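Local coordinates for protein dihydroxyacetone kinase (Citrobacter freundii, PDB 1UN8) that phosphorylates dihydroxyacetone with ATP to give dihydroxyacetone phosphate, working as a homodimer whose C-terminal alpha-helical barrel carries a tightly bound phospholipid, at residues A[495-506]-A[540-550]. Residues are numbered along the deposited sequence; the frame is centred on the assembly and turned at random.
Sequences LQAAFDAAQAGA and AMVFKALAESE
Phe499 is the knob of this helix-helix contact, set in a hole formed by Ala540, Met541, Lys544 and Ala547. Its CG is anti to the backbone N (chi1 158°), which lays the ring alongside the Lys544 side chain, both pointing the same way. Lys544 CB covers one face of the ring in a CH-pi contact, 3.7 Å from the ring centroid. The extended lysine chain continues past the ring, with Lys544 CG 3.7 Å from Phe499 CZ. Met541 CE comes to the ring edge, near its plane. So does Ala540 O, 3.3 Å from Phe499 CD1; this carbonyl also accepts the helical hydrogen bond from Lys544 N. Met541 CE, brought back by bends at chi2 and chi3, also meets Gln503 OE1 at 3.6 Å. Gln503 NE2 is hydrogen-bonded to Glu507 OE1, one turn on.

Phe543 turns its ring to the other flank, where Phe543 CD2 lies 3.8 Å from Ala498 CB. Small residues let the backbones come close: Ala540 packs against Ala502 and Ala506. Ala547 CB sits 3.4 Å from Leu495 O. At the far end Leu495 CD1 touches Glu550 CG. Here Leu546 O accepts hydrogen bonds from both Ser549 N and Ser549 OG, on the same face of its plane, where helix 534-547 gives way to a type I turn.

Helix 495-506 and helix 540-547 run antiparallel at 160°, their axes 8.1 Å apart at closest approach, as neighbouring helices of the eight-helix barrel. Ala498 and Phe543 both rest on Leu488 of helix 478-490. Val542, Ala545 and Leu546 pack on helix 356-371, and Leu546 touches the bound phospholipid.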
loop_
_atom_site.group_PDB
_atom_site.type_symbol
_atom_site.label_atom_id
_atom_site.label_comp_id
_atom_site.label_asym_id
_atom_site.label_seq_id
_atom_site.Cartn_x
_atom_site.Cartn_y
_atom_site.Cartn_z
ATOM N N LEU A 495 -25.474 -56.861 -2.567
ATOM C CA LEU A 495 -25.505 -55.840 -1.532
ATOM C C LEU A 495 -24.737 -56.222 -0.277
ATOM O O LEU A 495 -24.248 -55.351 0.438
ATOM C CB LEU A 495 -26.952 -55.496 -1.182
ATOM C CG LEU A 495 -27.660 -54.691 -2.274
ATOM C CD1 LEU A 495 -29.160 -54.648 -2.017
ATOM C CD2 LEU A 495 -27.071 -53.284 -2.314
ATOM N N GLN A 496 -24.623 -57.516 -0.008
ATOM C CA GLN A 496 -23.896 -57.974 1.169
ATOM C C GLN A 496 -22.422 -57.633 1.024
ATOM O O GLN A 496 -21.770 -57.210 1.977
ATOM C CB GLN A 496 -24.064 -59.483 1.340
ATOM C CG GLN A 496 -23.259 -60.097 2.486
ATOM C CD GLN A 496 -23.609 -59.509 3.852
ATOM O OE1 GLN A 496 -22.722 -59.214 4.667
ATOM N NE2 GLN A 496 -24.910 -59.320 4.104
ATOM N N ALA A 497 -21.899 -57.821 -0.181
ATOM C CA ALA A 497 -20.497 -57.540 -0.454
ATOM C C ALA A 497 -20.213 -56.051 -0.289
ATOM O O ALA A 497 -19.217 -55.667 0.316
ATOM C CB ALA A 497 -20.141 -57.987 -1.871
ATOM N N ALA A 498 -21.095 -55.222 -0.841
ATOM C CA ALA A 498 -20.957 -53.779 -0.765
ATOM C C ALA A 498 -20.871 -53.330 0.692
ATOM O O ALA A 498 -19.996 -52.547 1.070
ATOM C CB ALA A 498 -22.148 -53.109 -1.454
ATOM N N PHE A 499 -21.790 -53.829 1.510
ATOM C CA PHE A 499 -21.806 -53.485 2.917
ATOM C C PHE A 499 -20.499 -53.885 3.574
ATOM O O PHE A 499 -19.857 -53.078 4.245
ATOM C CB PHE A 499 -22.954 -54.185 3.623
ATOM C CG PHE A 499 -22.758 -54.309 5.096
ATOM C CD1 PHE A 499 -22.581 -53.180 5.883
ATOM C CD2 PHE A 499 -22.730 -55.561 5.698
ATOM C CE1 PHE A 499 -22.374 -53.296 7.252
ATOM C CE2 PHE A 499 -22.529 -55.687 7.065
ATOM C CZ PHE A 499 -22.350 -54.552 7.844
ATOM N N ASP A 500 -20.115 -55.138 3.384
ATOM C CA ASP A 500 -18.884 -55.630 3.964
ATOM C C ASP A 500 -17.700 -54.739 3.611
ATOM O O ASP A 500 -16.838 -54.472 4.439
ATOM C CB ASP A 500 -18.595 -57.046 3.484
ATOM C CG ASP A 500 -17.632 -57.766 4.404
ATOM O OD1 ASP A 500 -18.041 -58.082 5.554
ATOM O OD2 ASP A 500 -16.471 -57.992 3.988
ATOM N N ALA A 501 -17.654 -54.283 2.370
ATOM C CA ALA A 501 -16.564 -53.428 1.932
ATOM C C ALA A 501 -16.621 -52.101 2.693
ATOM O O ALA A 501 -15.628 -51.651 3.270
ATOM C CB ALA A 501 -16.666 -53.188 0.428
ATOM N N ALA A 502 -17.798 -51.487 2.694
ATOM C CA ALA A 502 -17.991 -50.223 3.386
ATOM C C ALA A 502 -17.604 -50.379 4.852
ATOM O O ALA A 502 -16.908 -49.533 5.424
ATOM C CB ALA A 502 -19.457 -49.774 3.266
ATOM N N GLN A 503 -18.064 -51.472 5.453
ATOM C CA GLN A 503 -17.793 -51.760 6.857
ATOM C C GLN A 503 -16.293 -51.823 7.147
ATOM O O GLN A 503 -15.835 -51.296 8.164
ATOM C CB GLN A 503 -18.479 -53.070 7.251
ATOM C CG GLN A 503 -18.302 -53.486 8.702
ATOM C CD GLN A 503 -18.763 -52.433 9.690
ATOM O OE1 GLN A 503 -19.653 -51.641 9.403
ATOM N NE2 GLN A 503 -18.164 -52.435 10.874
ATOM N N ALA A 504 -15.526 -52.451 6.257
ATOM C CA ALA A 504 -14.075 -52.545 6.450
ATOM C C ALA A 504 -13.490 -51.141 6.416
ATOM O O ALA A 504 -12.666 -50.776 7.249
ATOM C CB ALA A 504 -13.448 -53.399 5.356
ATOM N N GLY A 505 -13.931 -50.357 5.435
ATOM C CA GLY A 505 -13.451 -48.996 5.304
ATOM C C GLY A 505 -13.777 -48.157 6.525
ATOM O O GLY A 505 -12.951 -47.360 6.969
ATOM N N ALA A 506 -14.977 -48.321 7.073
ATOM C CA ALA A 506 -15.354 -47.556 8.255
ATOM C C ALA A 506 -14.431 -47.966 9.396
ATOM O O ALA A 506 -13.982 -47.134 10.185
ATOM C CB ALA A 506 -16.794 -47.835 8.627
ATOM N N ALA A 540 -21.764 -47.013 6.075
ATOM C CA ALA A 540 -21.752 -48.449 6.283
ATOM C C ALA A 540 -23.107 -48.946 6.770
ATOM O O ALA A 540 -23.558 -50.023 6.385
ATOM C CB ALA A 540 -20.653 -48.824 7.284
ATOM N N MET A 541 -23.768 -48.171 7.613
ATOM C CA MET A 541 -25.059 -48.605 8.112
ATOM C C MET A 541 -26.115 -48.553 7.012
ATOM O O MET A 541 -27.042 -49.360 6.986
ATOM C CB MET A 541 -25.465 -47.755 9.313
ATOM C CG MET A 541 -24.548 -47.943 10.497
ATOM S SD MET A 541 -24.392 -49.682 10.993
ATOM C CE MET A 541 -22.866 -50.194 10.154
ATOM N N VAL A 542 -25.967 -47.610 6.091
ATOM C CA VAL A 542 -26.913 -47.511 5.002
ATOM C C VAL A 542 -26.838 -48.796 4.188
ATOM O O VAL A 542 -27.847 -49.466 3.975
ATOM C CB VAL A 542 -26.607 -46.306 4.100
ATOM C CG1 VAL A 542 -27.397 -46.409 2.803
ATOM C CG2 VAL A 542 -26.978 -45.022 4.823
ATOM N N PHE A 543 -25.645 -49.158 3.741
ATOM C CA PHE A 543 -25.509 -50.376 2.969
ATOM C C PHE A 543 -25.912 -51.619 3.747
ATOM O O PHE A 543 -26.485 -52.555 3.185
ATOM C CB PHE A 543 -24.091 -50.516 2.446
ATOM C CG PHE A 543 -23.831 -49.683 1.237
ATOM C CD1 PHE A 543 -23.384 -48.380 1.360
ATOM C CD2 PHE A 543 -24.103 -50.179 -0.025
ATOM C CE1 PHE A 543 -23.210 -47.576 0.246
ATOM C CE2 PHE A 543 -23.934 -49.384 -1.149
ATOM C CZ PHE A 543 -23.487 -48.076 -1.012
ATOM N N LYS A 544 -25.615 -51.627 5.041
ATOM C CA LYS A 544 -25.987 -52.743 5.894
ATOM C C LYS A 544 -27.502 -52.907 5.813
ATOM O O LYS A 544 -28.015 -54.013 5.677
ATOM C CB LYS A 544 -25.588 -52.465 7.341
ATOM C CG LYS A 544 -25.920 -53.597 8.284
ATOM C CD LYS A 544 -25.619 -53.232 9.712
ATOM C CE LYS A 544 -26.037 -54.348 10.650
ATOM N NZ LYS A 544 -25.797 -53.960 12.064
ATOM N N ALA A 545 -28.215 -51.791 5.893
ATOM C CA ALA A 545 -29.665 -51.816 5.822
ATOM C C ALA A 545 -30.125 -52.337 4.461
ATOM O O ALA A 545 -31.062 -53.131 4.367
ATOM C CB ALA A 545 -30.221 -50.420 6.063
ATOM N N LEU A 546 -29.459 -51.889 3.405
ATOM C CA LEU A 546 -29.829 -52.328 2.076
ATOM C C LEU A 546 -29.622 -53.825 1.918
ATOM O O LEU A 546 -30.487 -54.529 1.391
ATOM C CB LEU A 546 -29.018 -51.578 1.023
ATOM C CG LEU A 546 -29.324 -50.090 0.880
ATOM C CD1 LEU A 546 -28.522 -49.512 -0.281
ATOM C CD2 LEU A 546 -30.803 -49.895 0.642
ATOM N N ALA A 547 -28.479 -54.310 2.386
ATOM C CA ALA A 547 -28.163 -55.725 2.274
ATOM C C ALA A 547 -29.103 -56.610 3.089
ATOM O O ALA A 547 -29.355 -57.756 2.715
ATOM C CB ALA A 547 -26.721 -55.969 2.695
ATOM N N GLU A 548 -29.622 -56.085 4.195
ATOM C CA GLU A 548 -30.524 -56.855 5.047
ATOM C C GLU A 548 -31.969 -56.857 4.546
ATOM O O GLU A 548 -32.843 -57.446 5.168
ATOM C CB GLU A 548 -30.478 -56.329 6.484
ATOM C CG GLU A 548 -29.082 -56.345 7.100
ATOM C CD GLU A 548 -29.070 -55.931 8.567
ATOM O OE1 GLU A 548 -29.778 -54.960 8.931
ATOM O OE2 GLU A 548 -28.339 -56.573 9.354
ATOM N N SER A 549 -32.218 -56.193 3.427
ATOM C CA SER A 549 -33.561 -56.150 2.870
ATOM C C SER A 549 -33.606 -57.055 1.648
ATOM O O SER A 549 -34.607 -57.101 0.924
ATOM C CB SER A 549 -33.935 -54.718 2.477
ATOM O OG SER A 549 -33.073 -54.224 1.470
ATOM N N GLU A 550 -32.510 -57.772 1.422
ATOM C CA GLU A 550 -32.415 -58.692 0.292
ATOM C C GLU A 550 -31.935 -60.065 0.753
ATOM O O GLU A 550 -32.073 -61.055 0.036
ATOM C CB GLU A 550 -31.479 -58.126 -0.782
ATOM C CG GLU A 550 -31.774 -56.690 -1.186
ATOM C CD GLU A 550 -33.212 -56.464 -1.633
ATOM O OE1 GLU A 550 -33.515 -55.329 -2.064
ATOM O OE2 GLU A 550 -34.036 -57.407 -1.552
#